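PDB 2YZK: orotate phosphoribosyltransferase from Aeropyrum pernix, which probably catalyses the magnesium-dependent transfer of a ribosyl phosphate group from 5-phosphoribose 1-diphosphate to orotate, forming orotidine monophosphate in de novo pyrimidine synthesis. Local coordinates for residues Leu56-Leu70 against Leu76-Pro89. Numbering follows the deposited sequence.
Sequences LARSSAVIGVATGGL and LALRLSKPLGYVRP
Strands 61-65 and 84-87 pair in parallel, Val62 beside Leu84 and Gly64 beside Tyr86. Backbone hydrogen bonds run from Val62 N to Pro83 O, Gly85 N to Val62 O, Gly64 N to Gly85 O and Val87 N to Gly64 O (3.1 Å for the last), with a weak last rung from Ala66 N to Val87 O.

Before the strands, Lys82 reaches back to the end of helix 38-58. Its chain is extended as far as CE and bends at the last torsion (chi4 -64°), which lets NZ hydrogen-bond to Ser59 O at 2.6 Å, in the carbonyl plane; a weak bond joins NZ to Ala57 O. Ser59 OG lies against Lys82 CD and donates to Leu56 O, which also accepts from Ser59 N.

Apolar packing occupies both faces of the pair. On one, Ile63 CD1 lies 3.6 Å from Gly85 CA, over a residue without a side chain. On the other, Val62 CG2 meets Ala77, and Leu70 CD2 sits 4.0 Å from the centroid of the Tyr86 ring, almost on its normal, a CH-pi contact, while Leu70 CD1 touches Tyr86 CD2. Separately, between the ends of the two helices, Leu56 CG meets Leu80 CD1 at 3.7 Å, their side chains crossing at about a right angle.

These elements form a beta-alpha-beta crossover, strand 61-65, helix 70-80, strand 84-87, of the phosphoribosyltransferase domain. Arg88, predicted to bind 5-phosphoribose 1-diphosphate, follows strand 84-87, outermost in this chain's parallel sheet, and forms a salt bridge with Glu101. Strand 108-113 flanks strand 61-65, helix 120-131 packs on Ile63 and Val87, helix 38-58 on Leu76, and the hydroxyl of Tyr41 of the second subunit hydrogen-bonds to Lys82 O.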
loop_
_atom_site.group_PDB
_atom_site.type_symbol
_atom_site.label_atom_id
_atom_site.label_comp_id
_atom_site.label_asym_id
_atom_site.label_seq_id
_atom_site.Cartn_x
_atom_site.Cartn_y
_atom_site.Cartn_z
ATOM N N LEU A 56 5.377 -16.843 7.905
ATOM C CA LEU A 56 5.029 -16.045 6.741
ATOM C C LEU A 56 4.901 -16.942 5.509
ATOM O O LEU A 56 3.937 -16.834 4.748
ATOM C CB LEU A 56 6.092 -14.966 6.514
ATOM C CG LEU A 56 5.927 -14.072 5.281
ATOM C CD1 LEU A 56 4.621 -13.304 5.381
ATOM C CD2 LEU A 56 7.108 -13.115 5.182
ATOM N N ALA A 57 5.861 -17.850 5.339
ATOM C CA ALA A 57 5.876 -18.752 4.195
ATOM C C ALA A 57 4.663 -19.667 4.087
ATOM O O ALA A 57 4.271 -20.043 2.983
ATOM C CB ALA A 57 7.157 -19.587 4.209
ATOM N N ARG A 58 4.061 -20.024 5.216
ATOM C CA ARG A 58 2.905 -20.916 5.188
ATOM C C ARG A 58 1.580 -20.180 5.378
ATOM O O ARG A 58 0.513 -20.789 5.304
ATOM C CB ARG A 58 3.033 -21.990 6.272
ATOM C CG ARG A 58 4.377 -22.702 6.323
ATOM C CD ARG A 58 4.688 -23.491 5.061
ATOM N NE ARG A 58 5.836 -22.931 4.351
ATOM C CZ ARG A 58 6.700 -23.645 3.636
ATOM N NH1 ARG A 58 6.557 -24.961 3.529
ATOM N NH2 ARG A 58 7.711 -23.041 3.025
ATOM N N SER A 59 1.648 -18.876 5.619
ATOM C CA SER A 59 0.445 -18.075 5.833
ATOM C C SER A 59 -0.517 -18.166 4.656
ATOM O O SER A 59 -0.092 -18.253 3.506
ATOM C CB SER A 59 0.819 -16.604 6.062
ATOM O OG SER A 59 1.413 -16.038 4.905
ATOM N N SER A 60 -1.816 -18.142 4.938
ATOM C CA SER A 60 -2.796 -18.202 3.859
ATOM C C SER A 60 -2.891 -16.827 3.199
ATOM O O SER A 60 -3.363 -16.702 2.069
ATOM C CB SER A 60 -4.169 -18.627 4.388
ATOM O OG SER A 60 -4.805 -17.576 5.081
ATOM N N ALA A 61 -2.432 -15.799 3.907
ATOM C CA ALA A 61 -2.456 -14.439 3.382
ATOM C C ALA A 61 -1.544 -13.515 4.179
ATOM O O ALA A 61 -1.239 -13.781 5.337
ATOM C CB ALA A 61 -3.876 -13.895 3.401
ATOM N N VAL A 62 -1.097 -12.440 3.538
ATOM C CA VAL A 62 -0.260 -11.451 4.200
ATOM C C VAL A 62 -1.189 -10.259 4.422
ATOM O O VAL A 62 -1.869 -9.826 3.496
ATOM C CB VAL A 62 0.913 -10.997 3.311
ATOM C CG1 VAL A 62 1.792 -10.030 4.086
ATOM C CG2 VAL A 62 1.730 -12.198 2.849
ATOM N N ILE A 63 -1.234 -9.743 5.645
ATOM C CA ILE A 63 -2.102 -8.609 5.952
ATOM C C ILE A 63 -1.277 -7.386 6.326
ATOM O O ILE A 63 -0.423 -7.449 7.216
ATOM C CB ILE A 63 -3.046 -8.919 7.133
ATOM C CG1 ILE A 63 -3.844 -10.195 6.847
ATOM C CG2 ILE A 63 -3.991 -7.737 7.368
ATOM C CD1 ILE A 63 -4.769 -10.199 5.599
ATOM N N GLY A 64 -1.537 -6.270 5.654
ATOM C CA GLY A 64 -0.800 -5.058 5.967
ATOM C C GLY A 64 -1.573 -4.123 6.879
ATOM O O GLY A 64 -2.798 -4.084 6.832
ATOM N N VAL A 65 -0.863 -3.397 7.738
ATOM C CA VAL A 65 -1.496 -2.418 8.621
ATOM C C VAL A 65 -1.447 -1.133 7.786
ATOM O O VAL A 65 -0.381 -0.545 7.595
ATOM C CB VAL A 65 -0.709 -2.229 9.941
ATOM C CG1 VAL A 65 -1.395 -1.184 10.813
ATOM C CG2 VAL A 65 -0.614 -3.554 10.680
ATOM N N ALA A 66 -2.564 -0.903 7.065
ATOM C CA ALA A 66 -2.528 0.417 6.427
ATOM C C ALA A 66 -2.174 1.655 7.213
ATOM O O ALA A 66 -2.810 2.009 8.207
ATOM C CB ALA A 66 -3.820 0.670 5.709
ATOM N N THR A 67 -1.164 2.381 6.676
ATOM C CA THR A 67 -0.758 2.711 5.331
ATOM C C THR A 67 0.682 2.294 5.084
ATOM O O THR A 67 0.972 1.714 4.053
ATOM C CB THR A 67 -0.938 4.206 5.007
ATOM O OG1 THR A 67 -2.271 4.622 5.338
ATOM C CG2 THR A 67 -0.734 4.424 3.531
ATOM N N GLY A 68 1.333 2.777 6.145
ATOM C CA GLY A 68 2.696 2.435 6.515
ATOM C C GLY A 68 3.153 1.042 6.118
ATOM O O GLY A 68 4.143 0.881 5.400
ATOM N N GLY A 69 2.432 0.026 6.574
ATOM C CA GLY A 69 2.830 -1.332 6.254
ATOM C C GLY A 69 2.242 -1.888 4.971
ATOM O O GLY A 69 2.587 -2.998 4.567
ATOM N N LEU A 70 1.382 -1.119 4.312
ATOM C CA LEU A 70 0.736 -1.603 3.096
ATOM C C LEU A 70 1.658 -1.915 1.914
ATOM O O LEU A 70 1.547 -2.979 1.315
ATOM C CB LEU A 70 -0.377 -0.636 2.668
ATOM C CG LEU A 70 -1.337 -1.134 1.584
ATOM C CD1 LEU A 70 -1.809 -2.553 1.882
ATOM C CD2 LEU A 70 -2.514 -0.181 1.489
ATOM N N LEU A 76 5.414 -8.254 -0.323
ATOM C CA LEU A 76 5.650 -9.591 0.221
ATOM C C LEU A 76 4.650 -10.587 -0.359
ATOM O O LEU A 76 5.005 -11.720 -0.691
ATOM C CB LEU A 76 5.526 -9.588 1.746
ATOM C CG LEU A 76 6.651 -8.904 2.518
ATOM C CD1 LEU A 76 6.260 -8.794 3.991
ATOM C CD2 LEU A 76 7.952 -9.697 2.352
ATOM N N ALA A 77 3.396 -10.165 -0.475
ATOM C CA ALA A 77 2.360 -11.031 -1.023
ATOM C C ALA A 77 2.686 -11.406 -2.468
ATOM O O ALA A 77 2.526 -12.560 -2.864
ATOM C CB ALA A 77 0.995 -10.338 -0.939
ATOM N N LEU A 78 3.154 -10.439 -3.255
ATOM C CA LEU A 78 3.506 -10.715 -4.647
ATOM C C LEU A 78 4.706 -11.666 -4.724
ATOM O O LEU A 78 4.721 -12.600 -5.532
ATOM C CB LEU A 78 3.829 -9.409 -5.390
ATOM C CG LEU A 78 4.152 -9.521 -6.889
ATOM C CD1 LEU A 78 2.988 -10.171 -7.632
ATOM C CD2 LEU A 78 4.439 -8.139 -7.457
ATOM N N ARG A 79 5.709 -11.430 -3.881
ATOM C CA ARG A 79 6.900 -12.279 -3.870
ATOM C C ARG A 79 6.530 -13.715 -3.515
ATOM O O ARG A 79 7.108 -14.664 -4.042
ATOM C CB ARG A 79 7.932 -11.757 -2.858
ATOM C CG ARG A 79 8.673 -10.482 -3.272
ATOM C CD ARG A 79 9.681 -10.753 -4.386
ATOM N NE ARG A 79 10.743 -11.654 -3.947
ATOM C CZ ARG A 79 11.737 -11.309 -3.134
ATOM N NH1 ARG A 79 11.821 -10.071 -2.668
ATOM N NH2 ARG A 79 12.641 -12.209 -2.769
ATOM N N LEU A 80 5.558 -13.871 -2.627
ATOM C CA LEU A 80 5.137 -15.196 -2.184
ATOM C C LEU A 80 3.943 -15.750 -2.957
ATOM O O LEU A 80 3.477 -16.857 -2.674
ATOM C CB LEU A 80 4.812 -15.152 -0.684
ATOM C CG LEU A 80 5.977 -14.735 0.224
ATOM C CD1 LEU A 80 5.483 -14.518 1.650
ATOM C CD2 LEU A 80 7.052 -15.803 0.178
ATOM N N SER A 81 3.459 -14.992 -3.935
ATOM C CA SER A 81 2.306 -15.411 -4.728
ATOM C C SER A 81 1.152 -15.750 -3.790
ATOM O O SER A 81 0.445 -16.737 -3.985
ATOM C CB SER A 81 2.654 -16.637 -5.582
ATOM O OG SER A 81 3.705 -16.345 -6.484
ATOM N N LYS A 82 0.971 -14.916 -2.770
ATOM C CA LYS A 82 -0.082 -15.114 -1.782
ATOM C C LYS A 82 -1.114 -13.997 -1.784
ATOM O O LYS A 82 -0.857 -12.901 -2.273
ATOM C CB LYS A 82 0.520 -15.189 -0.378
ATOM C CG LYS A 82 1.287 -16.454 -0.082
ATOM C CD LYS A 82 1.917 -16.376 1.300
ATOM C CE LYS A 82 2.653 -17.659 1.657
ATOM N NZ LYS A 82 1.738 -18.822 1.746
ATOM N N PRO A 83 -2.308 -14.280 -1.239
ATOM C CA PRO A 83 -3.402 -13.313 -1.149
ATOM C C PRO A 83 -2.965 -12.152 -0.254
ATOM O O PRO A 83 -2.158 -12.331 0.662
ATOM C CB PRO A 83 -4.523 -14.117 -0.494
ATOM C CG PRO A 83 -4.258 -15.505 -0.940
ATOM C CD PRO A 83 -2.761 -15.624 -0.833
ATOM N N LEU A 84 -3.491 -10.963 -0.531
ATOM C CA LEU A 84 -3.176 -9.793 0.270
ATOM C C LEU A 84 -4.453 -9.246 0.886
ATOM O O LEU A 84 -5.536 -9.347 0.311
ATOM C CB LEU A 84 -2.531 -8.691 -0.587
ATOM C CG LEU A 84 -2.400 -7.327 0.102
ATOM C CD1 LEU A 84 -1.331 -7.394 1.205
ATOM C CD2 LEU A 84 -2.036 -6.259 -0.934
ATOM N N GLY A 85 -4.314 -8.682 2.075
ATOM C CA GLY A 85 -5.438 -8.067 2.747
ATOM C C GLY A 85 -4.837 -6.951 3.573
ATOM O O GLY A 85 -3.615 -6.891 3.738
ATOM N N TYR A 86 -5.669 -6.045 4.071
ATOM C CA TYR A 86 -5.159 -4.969 4.905
ATOM C C TYR A 86 -6.251 -4.311 5.706
ATOM O O TYR A 86 -7.435 -4.362 5.348
ATOM C CB TYR A 86 -4.385 -3.929 4.075
ATOM C CG TYR A 86 -5.173 -3.166 3.032
ATOM C CD1 TYR A 86 -5.792 -1.955 3.342
ATOM C CD2 TYR A 86 -5.225 -3.611 1.710
ATOM C CE1 TYR A 86 -6.431 -1.200 2.357
ATOM C CE2 TYR A 86 -5.863 -2.867 0.721
ATOM C CZ TYR A 86 -6.460 -1.661 1.051
ATOM O OH TYR A 86 -7.058 -0.904 0.069
ATOM N N VAL A 87 -5.843 -3.712 6.814
ATOM C CA VAL A 87 -6.769 -3.038 7.703
ATOM C C VAL A 87 -6.304 -1.610 7.898
ATOM O O VAL A 87 -5.134 -1.366 8.188
ATOM C CB VAL A 87 -6.829 -3.759 9.065
ATOM C CG1 VAL A 87 -7.722 -2.989 10.036
ATOM C CG2 VAL A 87 -7.354 -5.164 8.870
ATOM N N ARG A 88 -7.225 -0.670 7.731
ATOM C CA ARG A 88 -6.898 0.735 7.893
ATOM C C ARG A 88 -7.581 1.331 9.111
ATOM O O ARG A 88 -8.685 0.927 9.472
ATOM C CB ARG A 88 -7.315 1.531 6.654
ATOM C CG ARG A 88 -8.814 1.672 6.486
ATOM C CD ARG A 88 -9.164 2.850 5.592
ATOM N NE ARG A 88 -8.859 2.611 4.184
ATOM C CZ ARG A 88 -8.943 3.544 3.238
ATOM N NH1 ARG A 88 -9.316 4.779 3.549
ATOM N NH2 ARG A 88 -8.669 3.243 1.978
ATOM N N PRO A 89 -6.919 2.290 9.774
ATOM C CA PRO A 89 -7.513 2.929 10.951
ATOM C C PRO A 89 -8.565 3.920 10.448
ATOM O O PRO A 89 -8.230 4.911 9.805
ATOM C CB PRO A 89 -6.318 3.618 11.607
ATOM C CG PRO A 89 -5.460 3.984 10.426
ATOM C CD PRO A 89 -5.527 2.735 9.573
#